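Local coordinates for protein amide synthase (Vibrio cholerae, PDB 1L5A) that acts as an amide synthase in vibriobactin biosynthesis, a nonribosomal peptide synthetase condensation enzyme that probably joins an acyl group to an amine, at residues P84-Q89 / Y111-S116; A103-H108 / H126-G131; N228-G233 / R417-P422; L376-D381 / E395-F400. All blocks are in the same frame, centred on the assembly; numbering follows the deposited sequence.

How the contacts relate
Following the chain from the N terminus, contact 1 opens first, at helix 82-94, and closes on the far part of strand 107-114. Contact 2 begins before that closure, at the entry to the same strand, and closes beyond strand 117-125, so the two cross along the chain; their centres lie about 22 Å apart, contact 1 on the helix-covered side of strand 107-114, contact 2 between the loops at its start and after strand 117-125. Contact 3 opens much later, at the end of helix 217-229, and spans 183 residues before closing at helix 415-420. Within that span contact 4 ties strand 374-381 of the four-stranded sheet to helix 387-409. Contacts 1 and 2 thus belong to one half of the condensation fold, contacts 3 and 4 to the other.

Contact 1: P84-Q89 / Y111-S116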
loop_
_atom_site.group_PDB
_atom_site.type_symbol
_atom_site.label_atom_id
_atom_site.label_comp_id
_atom_site.label_asym_id
_atom_site.label_seq_id
_atom_site.Cartn_x
_atom_site.Cartn_y
_atom_site.Cartn_z
ATOM N N PRO A 84 2.141 -8.826 -52.701
ATOM C CA PRO A 84 0.884 -9.565 -52.800
ATOM C C PRO A 84 1.009 -10.966 -52.210
ATOM O O PRO A 84 0.063 -11.501 -51.621
ATOM C CB PRO A 84 0.625 -9.575 -54.304
ATOM C CG PRO A 84 1.082 -8.210 -54.688
ATOM C CD PRO A 84 2.410 -8.095 -53.950
ATOM N N LEU A 85 2.184 -11.564 -52.355
ATOM C CA LEU A 85 2.368 -12.901 -51.825
ATOM C C LEU A 85 2.272 -12.858 -50.294
ATOM O O LEU A 85 1.611 -13.701 -49.676
ATOM C CB LEU A 85 3.725 -13.462 -52.257
ATOM C CG LEU A 85 3.737 -14.962 -52.599
ATOM C CD1 LEU A 85 2.905 -15.762 -51.564
ATOM C CD2 LEU A 85 3.173 -15.161 -54.023
ATOM N N ALA A 86 2.926 -11.869 -49.685
ATOM C CA ALA A 86 2.900 -11.739 -48.240
ATOM C C ALA A 86 1.464 -11.480 -47.751
ATOM O O ALA A 86 0.969 -12.191 -46.864
ATOM C CB ALA A 86 3.845 -10.616 -47.794
ATOM N N TRP A 87 0.783 -10.499 -48.348
ATOM C CA TRP A 87 -0.588 -10.199 -47.935
ATOM C C TRP A 87 -1.628 -11.301 -48.133
ATOM O O TRP A 87 -2.642 -11.301 -47.445
ATOM C CB TRP A 87 -1.073 -8.895 -48.569
ATOM C CG TRP A 87 -0.452 -7.719 -47.882
ATOM C CD1 TRP A 87 0.688 -7.063 -48.246
ATOM C CD2 TRP A 87 -0.879 -7.124 -46.651
ATOM N NE1 TRP A 87 1.001 -6.097 -47.319
ATOM C CE2 TRP A 87 0.058 -6.113 -46.327
ATOM C CE3 TRP A 87 -1.960 -7.348 -45.786
ATOM C CZ2 TRP A 87 -0.052 -5.326 -45.178
ATOM C CZ3 TRP A 87 -2.067 -6.569 -44.649
ATOM C CH2 TRP A 87 -1.114 -5.565 -44.353
ATOM N N ARG A 88 -1.399 -12.240 -49.044
ATOM C CA ARG A 88 -2.375 -13.313 -49.217
ATOM C C ARG A 88 -2.295 -14.192 -47.986
ATOM O O ARG A 88 -3.304 -14.707 -47.509
ATOM C CB ARG A 88 -2.066 -14.205 -50.429
ATOM C CG ARG A 88 -2.237 -13.572 -51.777
ATOM C CD ARG A 88 -1.737 -14.514 -52.862
ATOM N NE ARG A 88 -1.858 -13.909 -54.185
ATOM C CZ ARG A 88 -1.272 -14.382 -55.282
ATOM N NH1 ARG A 88 -0.517 -15.473 -55.213
ATOM N NH2 ARG A 88 -1.431 -13.761 -56.444
ATOM N N GLN A 89 -1.082 -14.381 -47.483
ATOM C CA GLN A 89 -0.892 -15.237 -46.325
ATOM C C GLN A 89 -1.340 -14.534 -45.062
ATOM O O GLN A 89 -1.775 -15.178 -44.110
ATOM C CB GLN A 89 0.570 -15.672 -46.215
ATOM C CG GLN A 89 1.055 -16.503 -47.404
ATOM C CD GLN A 89 2.448 -17.014 -47.203
ATOM O OE1 GLN A 89 2.657 -18.014 -46.522
ATOM N NE2 GLN A 89 3.424 -16.317 -47.774
ATOM N N TYR A 111 8.354 -11.141 -43.230
ATOM C CA TYR A 111 8.648 -11.163 -44.657
ATOM C C TYR A 111 9.697 -10.171 -45.089
ATOM O O TYR A 111 9.587 -8.980 -44.822
ATOM C CB TYR A 111 7.400 -10.868 -45.501
ATOM C CG TYR A 111 6.243 -11.771 -45.233
ATOM C CD1 TYR A 111 5.236 -11.398 -44.336
ATOM C CD2 TYR A 111 6.160 -13.016 -45.842
ATOM C CE1 TYR A 111 4.177 -12.256 -44.046
ATOM C CE2 TYR A 111 5.105 -13.880 -45.559
ATOM C CZ TYR A 111 4.122 -13.493 -44.655
ATOM O OH TYR A 111 3.125 -14.374 -44.314
ATOM N N ARG A 112 10.710 -10.667 -45.776
ATOM C CA ARG A 112 11.726 -9.791 -46.319
ATOM C C ARG A 112 11.189 -9.568 -47.739
ATOM O O ARG A 112 11.203 -10.473 -48.574
ATOM C CB ARG A 112 13.097 -10.486 -46.341
ATOM C CG ARG A 112 14.228 -9.641 -46.935
ATOM C CD ARG A 112 15.589 -10.314 -46.753
ATOM N NE ARG A 112 16.562 -9.868 -47.749
ATOM C CZ ARG A 112 17.518 -8.968 -47.539
ATOM N NH1 ARG A 112 17.668 -8.388 -46.353
ATOM N NH2 ARG A 112 18.322 -8.631 -48.538
ATOM N N LEU A 113 10.674 -8.373 -47.993
ATOM C CA LEU A 113 10.123 -8.053 -49.302
ATOM C C LEU A 113 11.245 -7.643 -50.244
ATOM O O LEU A 113 11.266 -8.028 -51.411
ATOM C CB LEU A 113 9.112 -6.919 -49.165
ATOM C CG LEU A 113 7.957 -7.236 -48.205
ATOM C CD1 LEU A 113 7.128 -5.987 -47.943
ATOM C CD2 LEU A 113 7.108 -8.343 -48.806
ATOM N N SER A 114 12.166 -6.843 -49.725
ATOM C CA SER A 114 13.318 -6.380 -50.473
ATOM C C SER A 114 14.401 -6.173 -49.408
ATOM O O SER A 114 14.149 -6.393 -48.230
ATOM C CB SER A 114 12.984 -5.072 -51.183
ATOM O OG SER A 114 13.340 -3.940 -50.409
ATOM N N HIS A 115 15.600 -5.758 -49.788
ATOM C CA HIS A 115 16.629 -5.571 -48.771
ATOM C C HIS A 115 16.303 -4.395 -47.841
ATOM O O HIS A 115 16.831 -4.310 -46.742
ATOM C CB HIS A 115 18.006 -5.371 -49.420
ATOM C CG HIS A 115 18.159 -4.056 -50.124
ATOM N ND1 HIS A 115 17.413 -3.707 -51.229
ATOM C CD2 HIS A 115 18.988 -3.007 -49.887
ATOM C CE1 HIS A 115 17.773 -2.505 -51.644
ATOM N NE2 HIS A 115 18.728 -2.058 -50.848
ATOM N N SER A 116 15.423 -3.501 -48.270
ATOM C CA SER A 116 15.067 -2.341 -47.453
ATOM C C SER A 116 13.595 -2.350 -47.012
ATOM O O SER A 116 13.083 -1.360 -46.465
ATOM C CB SER A 116 15.325 -1.069 -48.250
ATOM O OG SER A 116 14.561 -1.110 -49.445
#
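With CG set anti to its carbonyl carbon (chi1 -56°), the ring of Tyr111 leaves the strand toward helix 82-94 and slides beneath Ala86, while the same choice at Gln89 carries its extended chain past the hydroxyl end of that ring. The methyl of Ala86 sits over the middle of the tyrosine face: its CB is 3.7 Å from the centroid of the Tyr111 ring and 13° off the normal, a CH-pi contact. A small residue suits this place, because the helix can approach until its own wall lies on the aromatic face. Leu113, two residues along the strand, reaches back with CD2, which lies 4.1 Å from Ala86 CB and adds an aliphatic flank. At the other end Gln89 comes in obliquely. Its CB is 3.4 Å from Tyr111 OH and its NE2 3.7 Å from Tyr111 CE2, with the amide and ring planes 64° apart. These are van der Waals contacts; the polar ends have their bonds elsewhere: Tyr111 OH with Gln109 OE1, and Gln89 OE1 with Gln74 NE2. Tyrosine and glutamine therefore serve doubly, giving apolar surface to the interface and polar ends to the strands nearby. The arrangement is that of a beta-alpha-beta crossover, in which helix 82-94 links the parallel neighbours 72-75 and 107-114 and packs its inner side on the second strand.

Contact 2: A103-H108 / H126-G131; sequences APITSH and HIVLDG
Ile105 and Val128 make the tight part of this contact, meeting methyl to methyl: Ile105 CG2 lies 3.6 Å from Val128 CG2. Both are beta-branched, so each can offer a methyl close to its own backbone, and two loops can be brought together without long side chains. In Ile105 the touching branch CG2 stands anti to the backbone N, and in Val128 it is the methyl between the backbone N and the carbonyl carbon; the two side chains meet at a slant. The grip slackens toward Ile127, whose CG2 is 4.5 Å from Ile105 CG2 and marks the fringe of the apolar patch. Beyond the patch Pro104 is exposed to solvent, and the hydroxyl of Thr106 is engaged within its own segment: Thr106 OG1 and His108 NE2 share a hydrogen bond of 2.7 Å. All three touching side chains are buried, as befits purely aliphatic groups. The segment 126-131 carries most of the HHxxxDG signature of condensation domains, which starts at His125. Asp130 of that motif caps Gly133 N at the start of the following helix and forms a salt bridge with Arg263. Around the patch, Ile105 touches His125 of strand 117-125, Val128 leans on Ala54 of strand 54-56, and Ile127 reaches Phe8 and Trp9 of helix 6-14, so the signature loop lies wedged between these elements before helix 131-150 begins.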
loop_
_atom_site.group_PDB
_atom_site.type_symbol
_atom_site.label_atom_id
_atom_site.label_comp_id
_atom_site.label_asym_id
_atom_site.label_seq_id
_atom_site.Cartn_x
_atom_site.Cartn_y
_atom_site.Cartn_z
ATOM N N ALA A 103 -5.457 -25.307 -29.493
ATOM C CA ALA A 103 -4.732 -24.717 -30.612
ATOM C C ALA A 103 -3.846 -23.513 -30.222
ATOM O O ALA A 103 -3.995 -22.924 -29.152
ATOM C CB ALA A 103 -5.717 -24.310 -31.695
ATOM N N PRO A 104 -2.903 -23.140 -31.094
ATOM C CA PRO A 104 -2.040 -22.006 -30.767
ATOM C C PRO A 104 -2.874 -20.743 -30.833
ATOM O O PRO A 104 -3.613 -20.541 -31.793
ATOM C CB PRO A 104 -0.980 -22.027 -31.879
ATOM C CG PRO A 104 -1.085 -23.427 -32.482
ATOM C CD PRO A 104 -2.544 -23.732 -32.392
ATOM N N ILE A 105 -2.729 -19.878 -29.836
ATOM C CA ILE A 105 -3.490 -18.641 -29.803
ATOM C C ILE A 105 -2.840 -17.522 -30.593
ATOM O O ILE A 105 -3.493 -16.540 -30.923
ATOM C CB ILE A 105 -3.707 -18.155 -28.354
ATOM C CG1 ILE A 105 -4.247 -19.296 -27.492
ATOM C CG2 ILE A 105 -4.713 -17.034 -28.323
ATOM C CD1 ILE A 105 -5.581 -19.825 -27.914
ATOM N N THR A 106 -1.556 -17.630 -30.895
ATOM C CA THR A 106 -0.949 -16.545 -31.661
ATOM C C THR A 106 -0.274 -17.023 -32.937
ATOM O O THR A 106 -0.106 -18.211 -33.152
ATOM C CB THR A 106 0.087 -15.750 -30.829
ATOM O OG1 THR A 106 1.317 -16.484 -30.756
ATOM C CG2 THR A 106 -0.449 -15.493 -29.427
ATOM N N SER A 107 0.107 -16.075 -33.780
ATOM C CA SER A 107 0.781 -16.368 -35.033
ATOM C C SER A 107 1.816 -15.269 -35.262
ATOM O O SER A 107 1.572 -14.099 -34.942
ATOM C CB SER A 107 -0.239 -16.398 -36.183
ATOM O OG SER A 107 0.342 -16.842 -37.399
ATOM N N HIS A 108 2.968 -15.639 -35.814
ATOM C CA HIS A 108 4.033 -14.677 -36.074
ATOM C C HIS A 108 4.636 -14.931 -37.442
ATOM O O HIS A 108 5.199 -15.994 -37.711
ATOM C CB HIS A 108 5.101 -14.786 -34.975
ATOM C CG HIS A 108 4.521 -14.728 -33.602
ATOM N ND1 HIS A 108 4.228 -13.537 -32.970
ATOM C CD2 HIS A 108 4.030 -15.709 -32.804
ATOM C CE1 HIS A 108 3.574 -13.788 -31.848
ATOM N NE2 HIS A 108 3.439 -15.098 -31.725
ATOM N N HIS A 126 -7.940 -11.879 -28.394
ATOM C CA HIS A 126 -8.122 -10.950 -27.292
ATOM C C HIS A 126 -8.077 -11.602 -25.902
ATOM O O HIS A 126 -7.901 -10.917 -24.897
ATOM C CB HIS A 126 -9.452 -10.238 -27.466
ATOM C CG HIS A 126 -9.332 -8.756 -27.522
ATOM N ND1 HIS A 126 -9.189 -7.980 -26.391
ATOM C CD2 HIS A 126 -9.303 -7.906 -28.575
ATOM C CE1 HIS A 126 -9.076 -6.713 -26.746
ATOM N NE2 HIS A 126 -9.140 -6.642 -28.066
ATOM N N ILE A 127 -8.240 -12.920 -25.851
ATOM C CA ILE A 127 -8.256 -13.635 -24.588
ATOM C C ILE A 127 -6.876 -13.775 -23.926
ATOM O O ILE A 127 -6.789 -14.181 -22.764
ATOM C CB ILE A 127 -8.921 -15.030 -24.765
ATOM C CG1 ILE A 127 -9.381 -15.571 -23.419
ATOM C CG2 ILE A 127 -7.939 -16.029 -25.368
ATOM C CD1 ILE A 127 -10.279 -16.747 -23.575
ATOM N N VAL A 128 -5.806 -13.465 -24.657
ATOM C CA VAL A 128 -4.456 -13.510 -24.075
ATOM C C VAL A 128 -3.689 -12.203 -24.308
ATOM O O VAL A 128 -2.525 -12.090 -23.923
ATOM C CB VAL A 128 -3.580 -14.668 -24.624
ATOM C CG1 VAL A 128 -4.203 -16.025 -24.261
ATOM C CG2 VAL A 128 -3.397 -14.503 -26.114
ATOM N N LEU A 129 -4.352 -11.213 -24.901
ATOM C CA LEU A 129 -3.705 -9.948 -25.184
ATOM C C LEU A 129 -4.688 -8.802 -25.455
ATOM O O LEU A 129 -5.680 -8.987 -26.164
ATOM C CB LEU A 129 -2.791 -10.105 -26.410
ATOM C CG LEU A 129 -1.701 -9.029 -26.556
ATOM C CD1 LEU A 129 -0.607 -9.279 -25.494
ATOM C CD2 LEU A 129 -1.098 -9.065 -27.983
ATOM N N ASP A 130 -4.406 -7.627 -24.883
ATOM C CA ASP A 130 -5.215 -6.437 -25.119
ATOM C C ASP A 130 -4.336 -5.409 -25.826
ATOM O O ASP A 130 -3.226 -5.725 -26.247
ATOM C CB ASP A 130 -5.783 -5.843 -23.816
ATOM C CG ASP A 130 -4.724 -5.638 -22.727
ATOM O OD1 ASP A 130 -3.573 -5.242 -23.052
ATOM O OD2 ASP A 130 -5.062 -5.858 -21.532
ATOM N N GLY A 131 -4.810 -4.178 -25.945
ATOM C CA GLY A 131 -4.020 -3.181 -26.644
ATOM C C GLY A 131 -2.681 -2.900 -26.016
ATOM O O GLY A 131 -1.641 -2.913 -26.678
#

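Contact 3: N228-G233 / R417-P422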
loop_
_atom_site.group_PDB
_atom_site.type_symbol
_atom_site.label_atom_id
_atom_site.label_comp_id
_atom_site.label_asym_id
_atom_site.label_seq_id
_atom_site.Cartn_x
_atom_site.Cartn_y
_atom_site.Cartn_z
ATOM N N ASN A 228 -2.372 20.694 -18.283
ATOM C CA ASN A 228 -1.441 21.175 -17.272
ATOM C C ASN A 228 -2.174 21.930 -16.173
ATOM O O ASN A 228 -2.063 21.597 -14.991
ATOM C CB ASN A 228 -0.405 22.114 -17.899
ATOM C CG ASN A 228 0.583 21.385 -18.790
ATOM O OD1 ASN A 228 1.208 20.403 -18.372
ATOM N ND2 ASN A 228 0.743 21.869 -20.023
ATOM N N ALA A 229 -2.927 22.946 -16.585
ATOM C CA ALA A 229 -3.668 23.788 -15.663
ATOM C C ALA A 229 -4.547 23.022 -14.687
ATOM O O ALA A 229 -4.907 23.544 -13.630
ATOM C CB ALA A 229 -4.501 24.782 -16.436
ATOM N N ASN A 230 -4.898 21.787 -15.024
ATOM C CA ASN A 230 -5.739 21.016 -14.129
ATOM C C ASN A 230 -5.009 19.831 -13.514
ATOM O O ASN A 230 -5.622 18.941 -12.918
ATOM C CB ASN A 230 -6.997 20.574 -14.872
ATOM C CG ASN A 230 -8.032 21.685 -14.965
ATOM O OD1 ASN A 230 -8.914 21.797 -14.107
ATOM N ND2 ASN A 230 -7.921 22.522 -15.995
ATOM N N GLN A 231 -3.686 19.831 -13.638
ATOM C CA GLN A 231 -2.880 18.757 -13.072
ATOM C C GLN A 231 -3.369 17.379 -13.527
ATOM O O GLN A 231 -3.492 16.446 -12.720
ATOM C CB GLN A 231 -2.893 18.844 -11.543
ATOM N N ILE A 232 -3.673 17.268 -14.819
ATOM C CA ILE A 232 -4.116 16.009 -15.405
ATOM C C ILE A 232 -3.399 15.854 -16.739
ATOM O O ILE A 232 -2.941 16.843 -17.314
ATOM C CB ILE A 232 -5.654 15.968 -15.651
ATOM C CG1 ILE A 232 -6.080 17.119 -16.561
ATOM C CG2 ILE A 232 -6.408 16.000 -14.321
ATOM C CD1 ILE A 232 -7.563 17.107 -16.880
ATOM N N GLY A 233 -3.273 14.618 -17.214
ATOM C CA GLY A 233 -2.621 14.397 -18.493
ATOM C C GLY A 233 -3.623 14.658 -19.612
ATOM O O GLY A 233 -4.835 14.651 -19.368
ATOM N N ARG A 417 -8.374 32.649 -18.345
ATOM C CA ARG A 417 -9.619 33.289 -18.725
ATOM C C ARG A 417 -10.594 32.272 -19.318
ATOM O O ARG A 417 -11.784 32.268 -18.973
ATOM C CB ARG A 417 -9.337 34.427 -19.712
ATOM C CG ARG A 417 -8.663 35.634 -19.064
ATOM C CD ARG A 417 -8.224 36.687 -20.070
ATOM N NE ARG A 417 -9.349 37.336 -20.733
ATOM C CZ ARG A 417 -9.220 38.285 -21.656
ATOM N NH1 ARG A 417 -8.012 38.698 -22.022
ATOM N NH2 ARG A 417 -10.297 38.817 -22.218
ATOM N N LEU A 418 -10.088 31.399 -20.193
ATOM C CA LEU A 418 -10.923 30.375 -20.822
ATOM C C LEU A 418 -11.467 29.392 -19.782
ATOM O O LEU A 418 -12.627 28.983 -19.848
ATOM C CB LEU A 418 -10.130 29.615 -21.886
ATOM C CG LEU A 418 -10.961 28.618 -22.699
ATOM C CD1 LEU A 418 -12.068 29.363 -23.432
ATOM C CD2 LEU A 418 -10.068 27.874 -23.681
ATOM N N LEU A 419 -10.627 29.012 -18.822
ATOM C CA LEU A 419 -11.053 28.098 -17.770
ATOM C C LEU A 419 -12.049 28.829 -16.888
ATOM O O LEU A 419 -12.828 28.218 -16.147
ATOM C CB LEU A 419 -9.853 27.646 -16.941
ATOM C CG LEU A 419 -8.975 26.619 -17.657
ATOM C CD1 LEU A 419 -7.716 26.369 -16.850
ATOM C CD2 LEU A 419 -9.771 25.326 -17.861
ATOM N N ALA A 420 -12.018 30.152 -16.996
ATOM C CA ALA A 420 -12.897 31.019 -16.231
ATOM C C ALA A 420 -14.341 30.967 -16.725
ATOM O O ALA A 420 -15.269 30.964 -15.922
ATOM C CB ALA A 420 -12.375 32.445 -16.285
ATOM N N GLU A 421 -14.529 30.923 -18.042
ATOM C CA GLU A 421 -15.882 30.879 -18.601
ATOM C C GLU A 421 -16.635 29.655 -18.098
ATOM O O GLU A 421 -16.024 28.690 -17.641
ATOM C CB GLU A 421 -15.846 30.850 -20.138
ATOM C CG GLU A 421 -15.048 31.984 -20.786
ATOM C CD GLU A 421 -15.422 32.225 -22.251
ATOM O OE1 GLU A 421 -15.564 31.239 -23.010
ATOM O OE2 GLU A 421 -15.564 33.406 -22.646
ATOM N N PRO A 422 -17.977 29.684 -18.164
ATOM C CA PRO A 422 -18.817 28.563 -17.716
ATOM C C PRO A 422 -18.582 27.308 -18.575
ATOM O O PRO A 422 -18.210 27.411 -19.749
ATOM C CB PRO A 422 -20.234 29.111 -17.876
ATOM C CG PRO A 422 -20.048 30.595 -17.687
ATOM C CD PRO A 422 -18.807 30.855 -18.496
#
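Leu419 reaches across from helix 415-420 with both its methyls, and each finds a partner near the end of helix 217-229. CD1 of Leu419 lies 3.6 Å from Ala229 CB, an apolar touch; alanine's single methyl lets the leucine come close to the helix backbone at this exposed spot. CD2 of Leu419 is 3.8 Å from Asn230 ND2, and the leucine and asparagine side chains slide past one another in opposite directions. With CG anti to the carbonyl carbon (chi1 -75°), Leu419 fans its branched end over both residues. The Asn230 amide meets the leucine by van der Waals contact alone; its ND2 gives a hydrogen bond to Leu226 O, one turn back in the helix, which fixes the group while it lends its side to the leucine. Further out, Leu419 also packs on Leu226 and on Leu291 of helix 291-307, and Asn230 leans on Leu295 of the same helix. The asparagine is placed in turn by the way its helix stops. Gln231 takes a positive phi of 53°, and its backbone N lies 2.8 Å from Asn228 O in a hydrogen bond. Together with the bond from Ile232 N to Ala227 O, this makes Gln231 the C-prime residue of a Schellman motif that ends the helix.

Contact 4: L376-D381 / E395-F400; sequences LDITAD and ERFPRF
This is a buried, wholly apolar contact between a strand and the helix that follows it in the chain: Leu376 and Ile378 of strand 374-381 pack against Phe397 of helix 387-409, which lies over a face of the four-stranded sheet. The two aliphatic residues alternate with Asp377 and Thr379 along the strand, so their side chains share the helix side while the polar pair turns to the other, where Asp377 forms a salt bridge with Arg367. Leu376 has CG anti to its backbone N (chi1 162°), which carries CD2 over one face of the phenyl ring, 4.0 Å from the Phe397 centroid and 28° off its normal, as a CH-pi contact. Its nearest ring atom is Phe397 CD2, at 3.6 Å from Leu376 CD2, and the two side chains cross at about a right angle. Ile378 comes to the same ring atom obliquely, with CD1 3.8 Å from Phe397 CD2. Pro398 follows at a kink in the helix, where a ring in place of the N-H leaves no bond to the turn before. The ring is further enclosed by stacking with Tyr245 and an edge-to-face meeting with Phe364. With neither charge nor polar atom in the meeting surfaces, the hold rests on dispersion and on exclusion of water, for which a flat phenyl ring met by the methyls of branched aliphatic residues is well suited.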
loop_
_atom_site.group_PDB
_atom_site.type_symbol
_atom_site.label_atom_id
_atom_site.label_comp_id
_atom_site.label_asym_id
_atom_site.label_seq_id
_atom_site.Cartn_x
_atom_site.Cartn_y
_atom_site.Cartn_z
ATOM N N LEU A 376 -9.109 12.063 -34.417
ATOM C CA LEU A 376 -10.299 11.578 -33.743
ATOM C C LEU A 376 -11.027 10.666 -34.705
ATOM O O LEU A 376 -11.287 11.047 -35.840
ATOM C CB LEU A 376 -11.226 12.735 -33.368
ATOM C CG LEU A 376 -12.677 12.320 -33.053
ATOM C CD1 LEU A 376 -12.700 11.353 -31.891
ATOM C CD2 LEU A 376 -13.516 13.535 -32.726
ATOM N N ASP A 377 -11.341 9.458 -34.259
ATOM C CA ASP A 377 -12.057 8.513 -35.095
ATOM C C ASP A 377 -13.409 8.256 -34.465
ATOM O O ASP A 377 -13.478 7.837 -33.306
ATOM C CB ASP A 377 -11.313 7.187 -35.190
ATOM C CG ASP A 377 -9.908 7.339 -35.715
ATOM O OD1 ASP A 377 -9.691 8.183 -36.611
ATOM O OD2 ASP A 377 -9.022 6.594 -35.237
ATOM N N ILE A 378 -14.478 8.510 -35.219
ATOM C CA ILE A 378 -15.830 8.270 -34.727
ATOM C C ILE A 378 -16.336 7.011 -35.421
ATOM O O ILE A 378 -16.675 7.040 -36.593
ATOM C CB ILE A 378 -16.766 9.446 -35.054
ATOM C CG1 ILE A 378 -16.090 10.773 -34.695
ATOM C CG2 ILE A 378 -18.060 9.310 -34.280
ATOM C CD1 ILE A 378 -15.696 10.886 -33.258
ATOM N N THR A 379 -16.381 5.904 -34.692
ATOM C CA THR A 379 -16.823 4.628 -35.238
ATOM C C THR A 379 -18.101 4.102 -34.581
ATOM O O THR A 379 -18.238 4.117 -33.357
ATOM C CB THR A 379 -15.736 3.581 -35.051
ATOM O OG1 THR A 379 -14.591 3.968 -35.814
ATOM C CG2 THR A 379 -16.218 2.209 -35.482
ATOM N N ALA A 380 -19.031 3.627 -35.404
ATOM C CA ALA A 380 -20.283 3.092 -34.898
ATOM C C ALA A 380 -20.602 1.772 -35.562
ATOM O O ALA A 380 -20.225 1.538 -36.703
ATOM C CB ALA A 380 -21.415 4.071 -35.150
ATOM N N ASP A 381 -21.278 0.905 -34.822
ATOM C CA ASP A 381 -21.712 -0.378 -35.340
ATOM C C ASP A 381 -23.196 -0.167 -35.638
ATOM O O ASP A 381 -24.023 -0.120 -34.726
ATOM C CB ASP A 381 -21.536 -1.470 -34.290
ATOM C CG ASP A 381 -22.458 -2.652 -34.525
ATOM O OD1 ASP A 381 -22.812 -2.905 -35.700
ATOM O OD2 ASP A 381 -22.820 -3.331 -33.534
ATOM N N GLU A 395 -20.364 15.340 -37.351
ATOM C CA GLU A 395 -20.385 16.743 -37.727
ATOM C C GLU A 395 -20.250 17.618 -36.480
ATOM O O GLU A 395 -19.566 18.641 -36.507
ATOM C CB GLU A 395 -21.688 17.077 -38.491
ATOM N N ARG A 396 -20.872 17.197 -35.380
ATOM C CA ARG A 396 -20.835 17.984 -34.156
ATOM C C ARG A 396 -19.539 17.897 -33.324
ATOM O O ARG A 396 -19.052 18.919 -32.830
ATOM C CB ARG A 396 -22.063 17.642 -33.285
ATOM N N PHE A 397 -18.964 16.708 -33.169
ATOM C CA PHE A 397 -17.758 16.606 -32.359
ATOM C C PHE A 397 -16.648 17.505 -32.910
ATOM O O PHE A 397 -16.095 18.324 -32.175
ATOM C CB PHE A 397 -17.274 15.147 -32.252
ATOM C CG PHE A 397 -16.616 14.808 -30.922
ATOM C CD1 PHE A 397 -16.182 15.815 -30.053
ATOM C CD2 PHE A 397 -16.420 13.483 -30.549
ATOM C CE1 PHE A 397 -15.563 15.501 -28.830
ATOM C CE2 PHE A 397 -15.809 13.160 -29.342
ATOM C CZ PHE A 397 -15.379 14.170 -28.478
ATOM N N PRO A 398 -16.305 17.374 -34.205
ATOM C CA PRO A 398 -15.243 18.232 -34.747
ATOM C C PRO A 398 -15.508 19.718 -34.530
ATOM O O PRO A 398 -14.593 20.484 -34.218
ATOM C CB PRO A 398 -15.216 17.855 -36.223
ATOM C CG PRO A 398 -15.529 16.382 -36.179
ATOM C CD PRO A 398 -16.691 16.342 -35.185
ATOM N N ARG A 399 -16.766 20.115 -34.691
ATOM C CA ARG A 399 -17.150 21.507 -34.508
ATOM C C ARG A 399 -16.867 21.887 -33.055
ATOM O O ARG A 399 -16.353 22.981 -32.773
ATOM C CB ARG A 399 -18.643 21.697 -34.841
ATOM N N PHE A 400 -17.188 20.969 -32.143
ATOM C CA PHE A 400 -16.962 21.186 -30.715
ATOM C C PHE A 400 -15.538 21.662 -30.464
ATOM O O PHE A 400 -15.320 22.569 -29.664
ATOM C CB PHE A 400 -17.201 19.897 -29.926
ATOM C CG PHE A 400 -16.894 20.018 -28.456
ATOM C CD1 PHE A 400 -17.858 20.475 -27.564
ATOM C CD2 PHE A 400 -15.622 19.695 -27.966
ATOM C CE1 PHE A 400 -17.566 20.615 -26.203
ATOM C CE2 PHE A 400 -15.319 19.830 -26.613
ATOM C CZ PHE A 400 -16.296 20.294 -25.727
#